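Local coordinates for ribonuclease S-F11 (Nicotiana alata, PDB 1IOO), which cleaves RNA as a secreted T2-family ribonuclease of the style and takes part in gametophytic self-incompatibility, by which the plant rejects its own pollen, at residues 26-34 and 107-118. Sequence-based numbering, arbitrary orientation.
With NAG (2-acetamido-2-deoxy-beta-D-glucopyranose), chain C; NAG (2-acetamido-2-deoxy-beta-D-glucopyranose), chain B; MAN (alpha-D-mannopyranose), chain D.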
loop_
_atom_site.group_PDB
_atom_site.type_symbol
_atom_site.label_atom_id
_atom_site.label_comp_id
_atom_site.label_asym_id
_atom_site.label_seq_id
_atom_site.Cartn_x
_atom_site.Cartn_y
_atom_site.Cartn_z
ATOM N N PRO A 26 12.512 1.058 5.720
ATOM C CA PRO A 26 13.213 1.404 4.479
ATOM C C PRO A 26 12.907 2.853 4.119
ATOM O O PRO A 26 11.849 3.367 4.476
ATOM C CB PRO A 26 12.603 0.448 3.458
ATOM C CG PRO A 26 12.227 -0.738 4.284
ATOM C CD PRO A 26 11.630 -0.105 5.514
ATOM N N ASN A 27 13.829 3.509 3.420
ATOM C CA ASN A 27 13.619 4.899 3.004
ATOM C C ASN A 27 12.912 4.956 1.657
ATOM O O ASN A 27 13.261 5.748 0.783
ATOM C CB ASN A 27 14.946 5.662 2.916
ATOM C CG ASN A 27 14.754 7.105 2.473
ATOM O OD1 ASN A 27 13.991 7.856 3.081
ATOM N ND2 ASN A 27 15.442 7.497 1.407
ATOM N N ASN A 28 11.907 4.107 1.501
ATOM C CA ASN A 28 11.138 4.041 0.274
ATOM C C ASN A 28 9.790 3.423 0.556
ATOM O O ASN A 28 9.631 2.713 1.549
ATOM C CB ASN A 28 11.895 3.193 -0.745
ATOM C CG ASN A 28 11.537 3.527 -2.182
ATOM O OD1 ASN A 28 10.717 4.404 -2.458
ATOM N ND2 ASN A 28 12.181 2.813 -3.102
ATOM N N PHE A 29 8.812 3.694 -0.298
ATOM C CA PHE A 29 7.496 3.121 -0.099
ATOM C C PHE A 29 7.542 1.615 -0.240
ATOM O O PHE A 29 8.315 1.076 -1.034
ATOM C CB PHE A 29 6.477 3.683 -1.098
ATOM C CG PHE A 29 6.128 5.120 -0.860
ATOM C CD1 PHE A 29 6.925 6.133 -1.374
ATOM C CD2 PHE A 29 5.015 5.461 -0.094
ATOM C CE1 PHE A 29 6.628 7.468 -1.132
ATOM C CE2 PHE A 29 4.707 6.796 0.160
ATOM C CZ PHE A 29 5.516 7.803 -0.360
ATOM N N THR A 30 6.745 0.937 0.574
ATOM C CA THR A 30 6.642 -0.510 0.513
ATOM C C THR A 30 5.187 -0.908 0.379
ATOM O O THR A 30 4.296 -0.096 0.620
ATOM C CB THR A 30 7.226 -1.186 1.764
ATOM O OG1 THR A 30 6.531 -0.718 2.921
ATOM C CG2 THR A 30 8.710 -0.882 1.894
ATOM N N ILE A 31 4.937 -2.145 -0.027
ATOM C CA ILE A 31 3.570 -2.605 -0.196
ATOM C C ILE A 31 2.925 -2.954 1.139
ATOM O O ILE A 31 3.513 -3.663 1.960
ATOM C CB ILE A 31 3.509 -3.870 -1.062
ATOM C CG1 ILE A 31 4.086 -3.583 -2.447
ATOM C CG2 ILE A 31 2.068 -4.369 -1.149
ATOM C CD1 ILE A 31 4.370 -4.839 -3.251
ATOM N N HIS A 32 1.726 -2.425 1.362
ATOM C CA HIS A 32 0.949 -2.763 2.552
ATOM C C HIS A 32 -0.089 -3.800 2.183
ATOM O O HIS A 32 -0.397 -4.712 2.955
ATOM C CB HIS A 32 0.231 -1.536 3.112
ATOM C CG HIS A 32 -0.616 -1.841 4.307
ATOM N ND1 HIS A 32 -0.104 -2.407 5.454
ATOM C CD2 HIS A 32 -1.943 -1.680 4.525
ATOM C CE1 HIS A 32 -1.080 -2.583 6.329
ATOM N NE2 HIS A 32 -2.205 -2.150 5.789
ATOM N N GLY A 33 -0.614 -3.660 0.972
ATOM C CA GLY A 33 -1.589 -4.601 0.471
ATOM C C GLY A 33 -2.071 -4.308 -0.936
ATOM O O GLY A 33 -1.738 -3.293 -1.553
ATOM N N LEU A 34 -2.821 -5.270 -1.456
ATOM C CA LEU A 34 -3.476 -5.179 -2.750
ATOM C C LEU A 34 -4.902 -5.630 -2.552
ATOM O O LEU A 34 -5.174 -6.829 -2.459
ATOM C CB LEU A 34 -2.749 -6.060 -3.776
ATOM C CG LEU A 34 -3.259 -6.011 -5.221
ATOM C CD1 LEU A 34 -3.241 -4.577 -5.738
ATOM C CD2 LEU A 34 -2.400 -6.910 -6.102
ATOM N N LEU A 107 1.531 -9.802 -9.079
ATOM C CA LEU A 107 0.885 -8.574 -9.541
ATOM C C LEU A 107 1.226 -7.412 -8.619
ATOM O O LEU A 107 1.545 -6.316 -9.080
ATOM C CB LEU A 107 -0.633 -8.737 -9.603
ATOM C CG LEU A 107 -1.395 -7.461 -9.999
ATOM C CD1 LEU A 107 -0.944 -7.007 -11.383
ATOM C CD2 LEU A 107 -2.893 -7.713 -9.990
ATOM N N ALA A 108 1.154 -7.653 -7.313
ATOM C CA ALA A 108 1.486 -6.622 -6.341
ATOM C C ALA A 108 2.891 -6.079 -6.596
ATOM O O ALA A 108 3.111 -4.872 -6.591
ATOM C CB ALA A 108 1.382 -7.181 -4.922
ATOM N N LEU A 109 3.836 -6.981 -6.845
ATOM C CA LEU A 109 5.209 -6.583 -7.115
ATOM C C LEU A 109 5.304 -5.792 -8.419
ATOM O O LEU A 109 6.012 -4.788 -8.496
ATOM C CB LEU A 109 6.117 -7.820 -7.175
ATOM C CG LEU A 109 6.360 -8.518 -5.830
ATOM C CD1 LEU A 109 7.084 -9.841 -6.036
ATOM C CD2 LEU A 109 7.176 -7.600 -4.936
ATOM N N ARG A 110 4.577 -6.245 -9.437
ATOM C CA ARG A 110 4.579 -5.569 -10.734
ATOM C C ARG A 110 4.025 -4.151 -10.619
ATOM O O ARG A 110 4.608 -3.203 -11.147
ATOM C CB ARG A 110 3.742 -6.360 -11.747
ATOM C CG ARG A 110 3.696 -5.745 -13.143
ATOM C CD ARG A 110 2.981 -6.659 -14.129
ATOM N NE ARG A 110 1.524 -6.535 -14.082
ATOM C CZ ARG A 110 0.848 -5.491 -14.554
ATOM N NH1 ARG A 110 1.494 -4.472 -15.110
ATOM N NH2 ARG A 110 -0.478 -5.470 -14.487
ATOM N N LEU A 111 2.898 -4.008 -9.929
ATOM C CA LEU A 111 2.282 -2.696 -9.770
ATOM C C LEU A 111 3.172 -1.761 -8.961
ATOM O O LEU A 111 3.270 -0.572 -9.264
ATOM C CB LEU A 111 0.904 -2.830 -9.114
ATOM C CG LEU A 111 -0.096 -3.635 -9.953
ATOM C CD1 LEU A 111 -1.449 -3.662 -9.261
ATOM C CD2 LEU A 111 -0.234 -3.016 -11.333
ATOM N N LYS A 112 3.817 -2.295 -7.929
ATOM C CA LYS A 112 4.715 -1.499 -7.105
ATOM C C LYS A 112 5.887 -0.976 -7.944
ATOM O O LYS A 112 6.291 0.181 -7.827
ATOM C CB LYS A 112 5.235 -2.361 -5.946
ATOM C CG LYS A 112 5.964 -1.618 -4.834
ATOM C CD LYS A 112 7.468 -1.694 -4.974
ATOM C CE LYS A 112 8.138 -1.328 -3.654
ATOM N NZ LYS A 112 9.621 -1.230 -3.765
ATOM N N ASP A 113 6.403 -1.842 -8.810
ATOM C CA ASP A 113 7.538 -1.513 -9.663
ATOM C C ASP A 113 7.189 -0.436 -10.685
ATOM O O ASP A 113 8.075 0.197 -11.260
ATOM C CB ASP A 113 8.011 -2.775 -10.382
ATOM C CG ASP A 113 9.329 -2.577 -11.089
ATOM O OD1 ASP A 113 10.309 -2.214 -10.410
ATOM O OD2 ASP A 113 9.383 -2.786 -12.317
ATOM N N LYS A 114 5.897 -0.233 -10.916
ATOM C CA LYS A 114 5.444 0.772 -11.868
ATOM C C LYS A 114 5.643 2.182 -11.336
ATOM O O LYS A 114 5.620 3.148 -12.101
ATOM C CB LYS A 114 3.952 0.598 -12.169
ATOM C CG LYS A 114 3.608 -0.440 -13.219
ATOM C CD LYS A 114 2.091 -0.586 -13.359
ATOM C CE LYS A 114 1.398 0.747 -13.652
ATOM N NZ LYS A 114 1.745 1.325 -14.984
ATOM N N PHE A 115 5.845 2.309 -10.028
ATOM C CA PHE A 115 5.947 3.628 -9.447
ATOM C C PHE A 115 7.213 3.851 -8.644
ATOM O O PHE A 115 7.860 2.927 -8.148
ATOM C CB PHE A 115 4.766 3.906 -8.503
ATOM C CG PHE A 115 3.423 3.665 -9.119
ATOM C CD1 PHE A 115 2.719 2.492 -8.857
ATOM C CD2 PHE A 115 2.871 4.600 -9.983
ATOM C CE1 PHE A 115 1.474 2.253 -9.456
ATOM C CE2 PHE A 115 1.635 4.377 -10.587
ATOM C CZ PHE A 115 0.934 3.205 -10.327
ATOM N N ASP A 116 7.555 5.129 -8.567
ATOM C CA ASP A 116 8.600 5.645 -7.723
ATOM C C ASP A 116 8.067 6.931 -7.133
ATOM O O ASP A 116 8.454 8.028 -7.534
ATOM C CB ASP A 116 9.896 5.916 -8.495
ATOM C CG ASP A 116 11.061 6.248 -7.572
ATOM O OD1 ASP A 116 10.819 6.530 -6.373
ATOM O OD2 ASP A 116 12.221 6.237 -8.042
ATOM N N LEU A 117 7.085 6.772 -6.250
ATOM C CA LEU A 117 6.376 7.898 -5.661
ATOM C C LEU A 117 7.298 8.842 -4.923
ATOM O O LEU A 117 7.059 10.046 -4.902
ATOM C CB LEU A 117 5.253 7.403 -4.745
ATOM C CG LEU A 117 4.211 6.481 -5.395
ATOM C CD1 LEU A 117 3.073 6.252 -4.413
ATOM C CD2 LEU A 117 3.672 7.093 -6.689
ATOM N N LEU A 118 8.342 8.310 -4.300
ATOM C CA LEU A 118 9.276 9.167 -3.599
ATOM C C LEU A 118 9.922 10.155 -4.570
ATOM O O LEU A 118 10.050 11.343 -4.273
ATOM C CB LEU A 118 10.351 8.329 -2.900
ATOM C CG LEU A 118 11.294 9.140 -2.012
ATOM C CD1 LEU A 118 10.503 9.869 -0.934
ATOM C CD2 LEU A 118 12.313 8.208 -1.380
HETATM C C1 NAG C . 11.973 3.045 -4.518
HETATM C C2 NAG C . 13.341 2.997 -5.220
HETATM C C3 NAG C . 13.177 3.083 -6.734
HETATM C C4 NAG C . 12.240 1.975 -7.196
HETATM C C5 NAG C . 10.900 2.133 -6.476
HETATM C C6 NAG C . 9.915 1.049 -6.862
HETATM C C7 NAG C . 15.493 3.915 -4.633
HETATM C C8 NAG C . 16.337 5.169 -4.483
HETATM N N2 NAG C . 14.179 4.084 -4.752
HETATM O O3 NAG C . 14.445 2.930 -7.357
HETATM O O4 NAG C . 12.052 2.063 -8.617
HETATM O O5 NAG C . 11.099 2.033 -5.049
HETATM O O6 NAG C . 10.355 -0.223 -6.410
HETATM O O7 NAG C . 16.034 2.805 -4.640
HETATM C C1 NAG B . 12.213 0.891 -9.342
HETATM C C2 NAG B . 12.062 1.210 -10.825
HETATM C C3 NAG B . 12.357 -0.035 -11.674
HETATM C C4 NAG B . 13.725 -0.644 -11.297
HETATM C C5 NAG B . 13.796 -0.856 -9.779
HETATM C C6 NAG B . 15.156 -1.342 -9.312
HETATM C C7 NAG B . 10.526 2.964 -11.425
HETATM C C8 NAG B . 9.088 3.434 -11.558
HETATM N N2 NAG B . 10.721 1.694 -11.089
HETATM O O3 NAG B . 12.354 0.338 -13.045
HETATM O O4 NAG B . 13.914 -1.917 -11.959
HETATM O O5 NAG B . 13.533 0.383 -9.087
HETATM O O6 NAG B . 16.160 -0.365 -9.552
HETATM O O7 NAG B . 11.447 3.756 -11.624
HETATM C C1 MAN D . 10.633 -0.322 -16.572
HETATM C C2 MAN D . 9.839 0.773 -15.853
HETATM C C3 MAN D . 9.096 0.173 -14.656
HETATM C C4 MAN D . 8.214 -0.992 -15.106
HETATM C C5 MAN D . 9.072 -2.025 -15.838
HETATM C C6 MAN D . 8.260 -3.175 -16.405
HETATM O O2 MAN D . 8.914 1.365 -16.753
HETATM O O3 MAN D . 8.298 1.168 -14.036
HETATM O O4 MAN D . 7.599 -1.592 -13.975
HETATM O O5 MAN D . 9.766 -1.398 -16.943
HETATM O O6 MAN D . 7.693 -2.835 -17.662
HETATM O O HOH W 1 9.231 5.500 -4.398
HETATM O O HOH W 2 8.701 1.968 -3.664
HETATM O O HOH W 3 10.769 -0.297 -1.198
#
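Ile31 and Leu34 of strand 30-34 carry the apolar packing against helix 107-113. CG1 of Ile31 lies 3.6 Å from CG of Lys112, and CD1 of Ile31 reaches on to CB of Ala108. CD2 of Leu34 sits over the helix backbone, 3.8 Å from Ala108 N, and also touches CD2 of Leu107. The other branch of Leu34, CD1, meets CD1 of Leu111 at 4.1 Å. CB of Ala108 touches both Ile31 CD1 and Leu34 CD2; its small size probably allows this close approach. Further along, Phe29 packs on the start of the next helix. CB of Leu117 makes an off-centre CH-pi contact, 4.3 Å from the ring centroid of Phe29. Trp11 meets the same ring.

No direct hydrogen bond crosses the contact; water does the polar bridging. One water donates to both Asn28 OD1 and Asp116 OD1 and accepts from Leu118 N. A second joins Phe29 O to Lys112 NZ, with 3.0 Å between that water and NZ, though the place of NZ is less sure. The Lys112 chain bends at chi2 (-99°), taking its amine away from Ile31 and toward the sugar.

The N-glycan lies across the same surface. Asn28 ND2 is covalently bonded to C1 of the first NAG, whose O6 accepts a hydrogen bond from Lys112 NZ, subject to the same doubt. With alanine in place of Lys112, the water on Phe29 O and O6 of the first NAG would probably lose their amine partner, and a gap would open beside Ile31. N2 of the second NAG gives a fairly straight bond (163°) to Asp113 O. O4 of the alpha-mannose donates to Asp113 OD2 at 2.7 Å.

The contact joins the central antiparallel sheet of the RNase T2 fold to its helical layer. The same strand carries His32, the catalytic proton donor, at a classic beta bulge in which His32 and Gly33 face Val8.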